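Local atomic coordinates of hypothetical protein Lmaj011689 (Leishmania major, PDB entry 1YQF), a protein that is of unknown function but is a trypanosomatid relative of human p32, belongs to the MAM33 mitochondrial glycoprotein family and assembles as a trimer, probably ring-shaped as in p32. Residues K44-P48 and Y182-Q188; C63-L67 and V78-N83; E114-V118 and G170-K174; L119-Y125 and L145-V151. All coordinates share one frame; numbering follows the deposited sequence.

Contact 1: K44-P48 and Y182-Q188; sequences KPEQP and YSFWAEQ
The extended linker that leads from helix 23-39 to strand 55-58 runs across the long C-terminal helix 173-202, and its residues 44-48 bind there through Trp185 and the prolines on either side of Gln47 and Glu46. Gln47 lies flat over the indole. Gln47 CB sits 3.5 Å from the centroid of the Trp185 five-membered ring and 6° off the ring normal, a CH-pi contact of nearly ideal geometry. With CG anti to the backbone N (chi1 -177°) and the rest of the chain extended, the amide is carried onward over the six-membered ring, where Gln47 NE2 comes 3.4 Å from Trp185 CZ2 and the two planes are stacked only 15° apart. A long, flat-ended residue suits this place, since methylenes and amide share one indole face. Pro45 O approaches the edge of the indole in its plane, 3.3 Å from Trp185 CD1, the polarised C-H beside the ring nitrogen. Pro48 closes the far end: its CG rests 3.7 Å from Tyr182 CB and meets the phenol near its ring plane, while Gln47 OE1 lies 3.5 Å from Tyr182 CE1, also at that edge. At the other end Pro45 CD packs on Gln188 CG, and the Lys44 side chain crosses that of Gln188 at about a right angle, CD nearest NE2. Both polar ends are held by outside carboxylates, Lys44 NZ by Glu192 and Gln188 NE2 by Glu38 and Glu192. The whole is an extended, proline-containing connection laid along one side of the C-terminal helix, with a CH-pi and amide stack on Trp185.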
# COMPACT_ATOMS: atom_id res chain seq x y z
N LYS A 44 15.19 21.41 23.69
CA LYS A 44 14.21 20.87 22.75
C LYS A 44 14.43 21.46 21.35
O LYS A 44 15.05 22.51 21.21
CB LYS A 44 12.78 21.16 23.22
CG LYS A 44 12.27 20.17 24.27
CD LYS A 44 10.78 20.34 24.54
CE LYS A 44 10.49 21.59 25.35
NZ LYS A 44 9.05 21.69 25.74
N PRO A 45 13.92 20.77 20.32
CA PRO A 45 14.03 21.27 18.94
C PRO A 45 13.28 22.58 18.72
O PRO A 45 12.12 22.69 19.09
CB PRO A 45 13.40 20.14 18.11
CG PRO A 45 13.47 18.94 18.99
CD PRO A 45 13.24 19.47 20.37
N GLU A 46 13.97 23.56 18.13
CA GLU A 46 13.38 24.86 17.79
C GLU A 46 12.68 24.76 16.44
O GLU A 46 13.18 24.12 15.52
CB GLU A 46 14.46 25.93 17.70
CG GLU A 46 14.81 26.60 19.02
CD GLU A 46 15.84 27.70 18.85
OE1 GLU A 46 15.57 28.67 18.11
OE2 GLU A 46 16.93 27.60 19.46
N GLN A 47 11.52 25.41 16.32
CA GLN A 47 10.81 25.47 15.05
C GLN A 47 11.63 26.28 14.05
O GLN A 47 11.91 27.46 14.29
CB GLN A 47 9.43 26.10 15.21
CG GLN A 47 8.62 26.10 13.90
CD GLN A 47 7.23 26.71 14.04
OE1 GLN A 47 6.49 26.79 13.06
NE2 GLN A 47 6.88 27.14 15.25
N PRO A 48 11.99 25.67 12.92
CA PRO A 48 12.80 26.36 11.91
C PRO A 48 12.04 27.48 11.19
O PRO A 48 10.81 27.52 11.18
CB PRO A 48 13.16 25.24 10.93
CG PRO A 48 12.04 24.29 11.05
CD PRO A 48 11.68 24.29 12.51
N TYR A 182 11.89 20.96 10.59
CA TYR A 182 10.49 21.16 10.94
C TYR A 182 9.87 19.85 11.39
O TYR A 182 9.02 19.83 12.27
CB TYR A 182 9.71 21.73 9.75
CG TYR A 182 8.35 22.26 10.12
CD1 TYR A 182 8.19 23.58 10.52
CD2 TYR A 182 7.23 21.45 10.10
CE1 TYR A 182 6.95 24.08 10.87
CE2 TYR A 182 5.97 21.93 10.45
CZ TYR A 182 5.84 23.25 10.84
OH TYR A 182 4.61 23.75 11.19
N SER A 183 10.31 18.74 10.78
CA SER A 183 9.83 17.42 11.17
C SER A 183 10.26 17.07 12.59
O SER A 183 9.45 16.54 13.36
CB SER A 183 10.33 16.36 10.19
OG SER A 183 9.71 16.51 8.92
N PHE A 184 11.51 17.37 12.95
CA PHE A 184 12.01 17.12 14.31
C PHE A 184 11.19 17.93 15.31
O PHE A 184 10.80 17.41 16.35
CB PHE A 184 13.49 17.49 14.46
CG PHE A 184 14.46 16.57 13.75
CD1 PHE A 184 14.24 15.19 13.69
CD2 PHE A 184 15.61 17.09 13.16
CE1 PHE A 184 15.15 14.35 13.03
CE2 PHE A 184 16.52 16.25 12.51
CZ PHE A 184 16.29 14.89 12.45
N TRP A 185 10.95 19.19 14.98
CA TRP A 185 10.19 20.08 15.86
C TRP A 185 8.76 19.60 16.03
O TRP A 185 8.29 19.46 17.15
CB TRP A 185 10.19 21.52 15.33
CG TRP A 185 9.21 22.40 16.05
CD1 TRP A 185 9.39 22.99 17.27
CD2 TRP A 185 7.89 22.75 15.63
NE1 TRP A 185 8.27 23.70 17.62
CE2 TRP A 185 7.33 23.57 16.63
CE3 TRP A 185 7.12 22.46 14.49
CZ2 TRP A 185 6.05 24.11 16.54
CZ3 TRP A 185 5.84 22.99 14.40
CH2 TRP A 185 5.32 23.81 15.42
N ALA A 186 8.08 19.36 14.91
CA ALA A 186 6.69 18.91 14.91
C ALA A 186 6.53 17.56 15.58
O ALA A 186 5.50 17.31 16.22
CB ALA A 186 6.15 18.85 13.48
N GLU A 187 7.53 16.70 15.46
CA GLU A 187 7.49 15.37 16.08
C GLU A 187 7.50 15.50 17.60
O GLU A 187 6.83 14.74 18.29
CB GLU A 187 8.67 14.52 15.61
CG GLU A 187 8.85 13.20 16.35
CD GLU A 187 7.64 12.29 16.23
OE1 GLU A 187 7.15 12.10 15.09
OE2 GLU A 187 7.19 11.74 17.26
N GLN A 188 8.28 16.44 18.11
CA GLN A 188 8.34 16.72 19.54
C GLN A 188 6.99 17.24 20.04
O GLN A 188 6.55 16.87 21.12
CB GLN A 188 9.44 17.74 19.85
CG GLN A 188 9.55 18.18 21.31
CD GLN A 188 9.97 17.05 22.25
OE1 GLN A 188 10.79 16.21 21.89
NE2 GLN A 188 9.41 17.04 23.45

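Contact 2: C63-L67 and V78-N83; sequences CTFDL and VRYSTN
Asp66 and Arg79 face each other across neighbouring strands and join in a side-on salt bridge. Arg79 NE gives its hydrogen to Asp66 OD1 at 2.9 Å and NH2 gives one to OD2 at 3.1 Å, each to the syn lone pair, with carboxylate and guanidinium only 15° from coplanar. The arginine chain leaves the backbone with CG anti to N (chi1 175°) and bends at chi3, which lays the NE edge along the carboxylate. On the other face of the sheet Phe65 and Tyr80 are paired. Phe65 CB stands over the Tyr80 phenol ring, 3.9 Å from its centroid, whereas the two rings are nearly parallel but slid apart and hardly overlap. Tyr80 CG occupies the crowded position between the backbone N and the carbonyl carbon (chi1 62°), turning the ring across the strand toward Phe65. Leu67 CD1 lies 4.1 Å from Tyr80 CE1, and Thr82 CG2 touches Phe65 CE1 at 3.4 Å.

The register comes from the backbone: Phe65 with Tyr80 and Leu67 with Val78 are hydrogen-bonded antiparallel pairs, and beyond them Thr82 N donates to Cys63 O at 3.0 Å. An ST turn, in which Ser81 OG accepts from Asn83 N, shapes the exit of strand 74-81. Farther out, Arg79 NH1 reaches Lys132 O, the Phe65 ring meets Tyr182 edge-to-face, and Asn83 bonds to Leu145 and Thr147 of the second subunit. The hairpin is therefore two-sided: a bidentate ion pair on the partly exposed face, and an aromatic, aliphatic face buried against helix 173-202, where Tyr80 OH has no polar partner.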
# COMPACT_ATOMS: atom_id res chain seq x y z
N CYS A 63 -0.62 15.41 10.09
CA CYS A 63 0.82 15.64 10.11
C CYS A 63 1.33 15.98 8.70
O CYS A 63 2.53 15.89 8.44
CB CYS A 63 1.53 14.41 10.66
SG CYS A 63 1.47 14.35 12.46
N THR A 64 0.42 16.37 7.82
CA THR A 64 0.76 16.76 6.46
C THR A 64 0.90 18.28 6.39
O THR A 64 0.07 19.01 6.92
CB THR A 64 -0.32 16.30 5.49
OG1 THR A 64 -0.52 14.89 5.62
CG2 THR A 64 0.12 16.49 4.05
N PHE A 65 1.94 18.75 5.71
CA PHE A 65 2.19 20.17 5.55
C PHE A 65 2.51 20.50 4.10
O PHE A 65 3.16 19.73 3.41
CB PHE A 65 3.34 20.62 6.44
CG PHE A 65 3.08 20.46 7.91
CD1 PHE A 65 3.31 19.24 8.54
CD2 PHE A 65 2.61 21.52 8.67
CE1 PHE A 65 3.07 19.08 9.91
CE2 PHE A 65 2.37 21.37 10.04
CZ PHE A 65 2.60 20.15 10.66
N ASP A 66 2.04 21.66 3.66
CA ASP A 66 2.29 22.16 2.32
C ASP A 66 3.06 23.47 2.41
O ASP A 66 2.65 24.38 3.13
CB ASP A 66 0.97 22.42 1.60
CG ASP A 66 0.35 21.16 1.05
OD1 ASP A 66 0.80 20.05 1.40
OD2 ASP A 66 -0.61 21.19 0.25
N LEU A 67 4.17 23.55 1.69
CA LEU A 67 4.87 24.81 1.50
C LEU A 67 4.41 25.35 0.16
O LEU A 67 4.64 24.71 -0.87
CB LEU A 67 6.37 24.58 1.48
CG LEU A 67 7.00 24.23 2.83
CD1 LEU A 67 8.39 23.65 2.65
CD2 LEU A 67 7.05 25.48 3.70
N VAL A 78 5.25 22.20 -2.11
CA VAL A 78 6.14 21.16 -1.60
C VAL A 78 5.45 20.52 -0.41
O VAL A 78 5.28 21.15 0.63
CB VAL A 78 7.51 21.73 -1.18
CG1 VAL A 78 8.41 20.62 -0.64
CG2 VAL A 78 8.17 22.45 -2.35
N ARG A 79 5.06 19.26 -0.57
CA ARG A 79 4.27 18.56 0.43
C ARG A 79 5.11 17.52 1.15
O ARG A 79 5.88 16.79 0.53
CB ARG A 79 3.08 17.89 -0.25
CG ARG A 79 2.24 17.02 0.66
CD ARG A 79 0.93 16.59 0.03
NE ARG A 79 0.05 17.73 -0.24
CZ ARG A 79 -1.01 17.68 -1.05
NH1 ARG A 79 -1.33 16.56 -1.67
NH2 ARG A 79 -1.76 18.76 -1.23
N TYR A 80 4.95 17.45 2.46
CA TYR A 80 5.64 16.46 3.28
C TYR A 80 4.83 16.11 4.51
O TYR A 80 3.88 16.81 4.86
CB TYR A 80 7.01 16.99 3.71
CG TYR A 80 6.94 18.23 4.56
CD1 TYR A 80 6.69 19.47 3.99
CD2 TYR A 80 7.12 18.17 5.94
CE1 TYR A 80 6.62 20.62 4.76
CE2 TYR A 80 7.06 19.32 6.72
CZ TYR A 80 6.81 20.54 6.13
OH TYR A 80 6.73 21.68 6.89
N SER A 81 5.24 15.03 5.16
CA SER A 81 4.62 14.58 6.40
C SER A 81 5.69 14.55 7.48
O SER A 81 6.85 14.22 7.21
CB SER A 81 4.02 13.18 6.21
OG SER A 81 3.46 12.69 7.42
N THR A 82 5.31 14.89 8.71
CA THR A 82 6.23 14.84 9.84
C THR A 82 6.16 13.47 10.53
O THR A 82 6.81 13.25 11.55
CB THR A 82 5.92 15.96 10.85
OG1 THR A 82 4.59 15.80 11.37
CG2 THR A 82 5.91 17.31 10.16
N ASN A 83 5.35 12.57 9.98
CA ASN A 83 5.32 11.18 10.42
C ASN A 83 6.55 10.46 9.93
O ASN A 83 7.04 10.72 8.82
CB ASN A 83 4.06 10.46 9.91
CG ASN A 83 2.86 10.64 10.82
OD1 ASN A 83 3.00 10.70 12.04
ND2 ASN A 83 1.67 10.71 10.22

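Contact 3: E114-V118 and G170-K174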
# COMPACT_ATOMS: atom_id res chain seq x y z
N GLU A 114 21.42 13.11 3.82
CA GLU A 114 22.70 13.77 4.06
C GLU A 114 22.69 15.23 3.59
O GLU A 114 23.68 15.74 3.06
CB GLU A 114 23.85 13.00 3.39
CG GLU A 114 23.85 11.49 3.66
CD GLU A 114 24.08 11.15 5.13
OE1 GLU A 114 23.19 11.45 5.96
OE2 GLU A 114 25.15 10.58 5.45
N GLY A 115 21.55 15.89 3.80
CA GLY A 115 21.36 17.27 3.38
C GLY A 115 21.40 17.45 1.87
O GLY A 115 21.61 18.56 1.38
N GLU A 116 21.19 16.36 1.14
CA GLU A 116 21.27 16.35 -0.32
C GLU A 116 19.92 15.94 -0.89
O GLU A 116 19.28 15.02 -0.38
CB GLU A 116 22.36 15.37 -0.78
CG GLU A 116 22.75 15.50 -2.25
CD GLU A 116 23.75 14.44 -2.68
OE1 GLU A 116 23.35 13.26 -2.83
OE2 GLU A 116 24.94 14.78 -2.88
N LEU A 117 19.50 16.62 -1.94
CA LEU A 117 18.24 16.30 -2.61
C LEU A 117 18.49 15.24 -3.66
O LEU A 117 19.37 15.40 -4.51
CB LEU A 117 17.63 17.56 -3.24
CG LEU A 117 16.37 18.12 -2.59
CD1 LEU A 117 16.56 18.35 -1.09
CD2 LEU A 117 15.98 19.41 -3.28
N VAL A 118 17.71 14.16 -3.60
CA VAL A 118 17.79 13.09 -4.59
C VAL A 118 16.44 12.94 -5.27
O VAL A 118 15.40 12.84 -4.63
CB VAL A 118 18.21 11.75 -3.95
CG1 VAL A 118 18.30 10.66 -5.02
CG2 VAL A 118 19.55 11.89 -3.23
N GLY A 170 13.52 27.41 -5.77
CA GLY A 170 13.62 27.31 -4.32
C GLY A 170 13.60 25.89 -3.78
O GLY A 170 13.68 25.70 -2.56
N VAL A 171 13.49 24.90 -4.67
CA VAL A 171 13.54 23.50 -4.28
C VAL A 171 15.00 23.06 -4.30
O VAL A 171 15.51 22.55 -5.30
CB VAL A 171 12.70 22.62 -5.23
CG1 VAL A 171 12.69 21.17 -4.76
CG2 VAL A 171 11.28 23.15 -5.31
N ASP A 172 15.67 23.27 -3.17
CA ASP A 172 17.12 23.07 -3.06
C ASP A 172 17.47 22.44 -1.71
O ASP A 172 16.61 21.88 -1.03
CB ASP A 172 17.85 24.41 -3.27
CG ASP A 172 17.30 25.52 -2.40
OD1 ASP A 172 16.83 25.24 -1.27
OD2 ASP A 172 17.29 26.72 -2.75
N GLU A 173 18.75 22.51 -1.32
CA GLU A 173 19.20 21.95 -0.05
C GLU A 173 18.75 22.76 1.16
O GLU A 173 18.62 22.21 2.25
CB GLU A 173 20.73 21.83 -0.04
CG GLU A 173 21.26 20.85 -1.07
CD GLU A 173 22.73 20.52 -0.88
OE1 GLU A 173 23.36 21.03 0.08
OE2 GLU A 173 23.26 19.74 -1.70
N LYS A 174 18.52 24.06 0.98
CA LYS A 174 18.00 24.91 2.05
C LYS A 174 16.56 24.57 2.41
O LYS A 174 16.16 24.68 3.57
CB LYS A 174 18.09 26.39 1.67
CG LYS A 174 19.50 26.87 1.35
CD LYS A 174 20.46 26.68 2.53
CE LYS A 174 21.89 27.02 2.15
NZ LYS A 174 22.36 26.23 0.96
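Leu117, near the start of strand 116-125, pushes its branched end against the backbone that leads into helix 173-202. Both methyls touch the same carbonyl: CD2 is 3.4 Å and CD1 3.5 Å from Asp172 O. The side chain takes an uncommon shape, chi1 being -110°, away from the staggered positions, and chi2 53°; in this shape the fork straddles that oxygen. Val171 is the centre of an inverse gamma turn, and its compact, apolar CG1, anti to its own backbone N, meets Leu117 CD2 at 4.0 Å.

Glu173 works differently. Its CG lies opposite the carbonyl carbon (chi1 -65°) and the chain then runs on extended, which brings the carboxylate back alongside the 115-116 backbone. Gly115 O comes 3.2 Å from Glu173 CD. It also lies 3.3 Å from Glu173 OE1, and these two oxygens are both acceptors, so no bond joins them. Glu114 and Gly115, both at positive phi, make the turn between strands 105-113 and 116-125; glycine takes such angles readily.

The preceding helix ends, and this one begins, with recognisable capping. Gly170, also at positive phi, is the C-prime residue of a Schellman motif ending helix 156-168, and Asp172 then serves as N-cap of the next helix, its OD1 accepting from Leu175 N.

The apolar share of the contact comes from Leu117 and Val171. Its solvent-exposed side is probably somewhat unfavourable, since Glu116 OE2 and Glu173 OE2 stand 5.4 Å apart, although exposure to solvent would be expected to screen that repulsion.

Contact 4: L119-Y125 and L145-V151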
# COMPACT_ATOMS: atom_id res chain seq x y z
N LEU A 119 16.47 12.94 -6.60
CA LEU A 119 15.28 12.87 -7.43
C LEU A 119 14.94 11.42 -7.72
O LEU A 119 15.77 10.67 -8.22
CB LEU A 119 15.56 13.61 -8.73
CG LEU A 119 14.44 13.85 -9.72
CD1 LEU A 119 13.25 14.58 -9.09
CD2 LEU A 119 15.03 14.65 -10.87
N ASN A 120 13.70 11.03 -7.41
CA ASN A 120 13.27 9.64 -7.56
C ASN A 120 12.17 9.40 -8.59
O ASN A 120 12.03 8.28 -9.07
CB ASN A 120 12.84 9.10 -6.20
CG ASN A 120 14.01 8.90 -5.25
OD1 ASN A 120 15.04 8.36 -5.63
ND2 ASN A 120 13.85 9.36 -4.02
N ASN A 121 11.40 10.43 -8.94
CA ASN A 121 10.34 10.27 -9.94
C ASN A 121 9.82 11.60 -10.44
O ASN A 121 9.74 12.56 -9.69
CB ASN A 121 9.17 9.46 -9.37
CG ASN A 121 8.28 8.88 -10.45
OD1 ASN A 121 8.58 7.84 -11.03
ND2 ASN A 121 7.18 9.58 -10.75
N ILE A 122 9.48 11.65 -11.73
CA ILE A 122 8.87 12.82 -12.36
C ILE A 122 7.72 12.35 -13.23
O ILE A 122 7.89 11.49 -14.09
CB ILE A 122 9.88 13.55 -13.26
CG1 ILE A 122 11.14 13.92 -12.48
CG2 ILE A 122 9.23 14.81 -13.86
CD1 ILE A 122 12.24 14.42 -13.36
N ARG A 123 6.55 12.94 -13.02
CA ARG A 123 5.35 12.58 -13.76
C ARG A 123 4.46 13.80 -13.94
O ARG A 123 4.62 14.79 -13.24
CB ARG A 123 4.60 11.49 -13.00
CG ARG A 123 4.04 11.97 -11.68
CD ARG A 123 3.41 10.88 -10.87
NE ARG A 123 2.25 10.33 -11.56
CZ ARG A 123 1.48 9.37 -11.08
NH1 ARG A 123 1.73 8.81 -9.90
NH2 ARG A 123 0.44 8.95 -11.79
N PHE A 124 3.50 13.72 -14.86
CA PHE A 124 2.61 14.84 -15.15
C PHE A 124 1.14 14.44 -15.07
O PHE A 124 0.80 13.28 -15.23
CB PHE A 124 2.89 15.39 -16.54
CG PHE A 124 4.25 16.01 -16.68
CD1 PHE A 124 4.49 17.29 -16.22
CD2 PHE A 124 5.28 15.31 -17.29
CE1 PHE A 124 5.75 17.86 -16.36
CE2 PHE A 124 6.53 15.87 -17.43
CZ PHE A 124 6.76 17.15 -16.97
N TYR A 125 0.29 15.44 -14.83
CA TYR A 125 -1.17 15.28 -14.78
C TYR A 125 -1.82 16.44 -15.54
O TYR A 125 -1.32 17.56 -15.51
CB TYR A 125 -1.68 15.31 -13.35
CG TYR A 125 -1.06 14.33 -12.38
CD1 TYR A 125 -1.60 13.06 -12.21
CD2 TYR A 125 0.04 14.69 -11.61
CE1 TYR A 125 -1.04 12.16 -11.30
CE2 TYR A 125 0.60 13.80 -10.70
CZ TYR A 125 0.06 12.54 -10.55
OH TYR A 125 0.63 11.67 -9.64
N LEU A 145 -2.55 5.91 -13.96
CA LEU A 145 -1.95 6.74 -15.00
C LEU A 145 -0.46 6.44 -15.16
O LEU A 145 0.15 5.78 -14.32
CB LEU A 145 -2.15 8.23 -14.67
CG LEU A 145 -3.58 8.73 -14.44
CD1 LEU A 145 -3.57 10.20 -14.11
CD2 LEU A 145 -4.47 8.48 -15.64
N TYR A 146 0.12 6.95 -16.25
CA TYR A 146 1.55 6.81 -16.53
C TYR A 146 2.36 7.58 -15.49
O TYR A 146 2.25 8.80 -15.40
CB TYR A 146 1.86 7.34 -17.92
CG TYR A 146 3.33 7.34 -18.29
CD1 TYR A 146 4.08 6.16 -18.28
CD2 TYR A 146 3.97 8.52 -18.67
CE1 TYR A 146 5.44 6.17 -18.63
CE2 TYR A 146 5.31 8.53 -19.02
CZ TYR A 146 6.04 7.36 -19.00
OH TYR A 146 7.37 7.39 -19.35
N THR A 147 3.20 6.87 -14.75
CA THR A 147 3.99 7.47 -13.67
C THR A 147 5.35 7.99 -14.13
O THR A 147 6.15 8.42 -13.30
CB THR A 147 4.19 6.45 -12.52
OG1 THR A 147 4.91 5.29 -12.99
CG2 THR A 147 2.85 5.90 -12.03
N GLY A 148 5.62 7.95 -15.43
CA GLY A 148 6.88 8.44 -15.96
C GLY A 148 7.91 7.34 -16.11
O GLY A 148 7.69 6.22 -15.65
N PRO A 149 9.05 7.65 -16.73
CA PRO A 149 10.11 6.67 -16.95
C PRO A 149 10.91 6.44 -15.67
O PRO A 149 10.81 7.23 -14.74
CB PRO A 149 10.99 7.35 -17.99
CG PRO A 149 10.88 8.79 -17.65
CD PRO A 149 9.43 8.98 -17.22
N LEU A 150 11.69 5.36 -15.63
CA LEU A 150 12.59 5.11 -14.51
C LEU A 150 13.73 6.13 -14.53
O LEU A 150 14.45 6.25 -15.52
CB LEU A 150 13.14 3.69 -14.57
CG LEU A 150 12.08 2.59 -14.53
CD1 LEU A 150 12.73 1.21 -14.65
CD2 LEU A 150 11.26 2.68 -13.25
N VAL A 151 13.86 6.87 -13.43
CA VAL A 151 14.83 7.96 -13.32
C VAL A 151 16.28 7.49 -13.43
O VAL A 151 17.13 8.22 -13.93
CB VAL A 151 14.60 8.75 -12.01
CG1 VAL A 151 15.75 9.69 -11.72
CG2 VAL A 151 13.31 9.56 -12.10
O HOH W 1 11.55 6.84 -11.38
O HOH W 2 7.65 5.70 -13.03
O HOH W 3 9.58 9.18 -13.33
O HOH W 4 0.78 10.79 -14.32
O HOH W 5 3.67 11.44 -16.48
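Asn121 and Thr147 share the one direct hydrogen bond between residues 119-125 of edge strand 116-125 and the loop 145-151: Asn121 ND2 donates to Thr147 O at 3.0 Å, in the carbonyl plane and close to the plane of the amide. Asparagine suits the position because its other atom, OD1, can take hydrogens from water while the amide nitrogen holds the loop.

Water carries most of the remaining polar traffic. One molecule links Val151 N to Asn120 O; another accepts from Ile122 N at 2.9 Å and donates to Pro149 O. A third accepts from Arg123 NH2 and donates to Phe124 O and Tyr146 O, and a fourth joins Phe124 N to the same Tyr146 carbonyl. Water thus bridges backbone groups on the outer edge of this strand, the last of the antiparallel sheet within the chain. Inside the sheet, Asn120 and Asn121 both face Asp109, forming a classic beta bulge. Outside the two segments, Arg123 NH2 finds a further acceptor in Arg142 O, the Tyr125 hydroxyl bonds to Gln107, and Trp194 of the third subunit is bonded to Ile122 O.

Van der Waals contacts complete the join. Thr147 CG2 lies over one face of the Arg123 guanidinium, 3.6 Å above its plane, and Leu145 CB meets the edge of that group, 3.9 Å from Arg123 NH2. The bend of the arginine chain at chi3 lays the guanidinium beside Thr147. Val151 spreads its methyls over the strand backbone, CG1 3.6 Å from Leu119 O and CG2 3.5 Å from Asn120 O. At the far end Leu145 CD1 packs against the edge of the Tyr125 ring.

Overall arrangement
Contacts 1 and 2 touch, their centres about 13 Å apart: Tyr182 of helix 173-202 lies against Tyr80 of the hairpin, and Ala186 against Thr82. Contact 3 uses the start of that same helix, about 18 Å from contact 1 between centres, and shares strand 116-125 with contact 4. Contacts 2, 3 and 4 all reach one antiparallel sheet, contact 4 on its outermost strand, about 31 Å from contact 1 between centres and across the chain's centre. Along the chain, 44-48 and 182-188 enclose everything; contact 2 closes first, then contact 3 spans contact 4. The helix thus packs on the sheet within the subunit, while contact 2 meets the 145-151 loop of another copy, joining the three-subunit assembly.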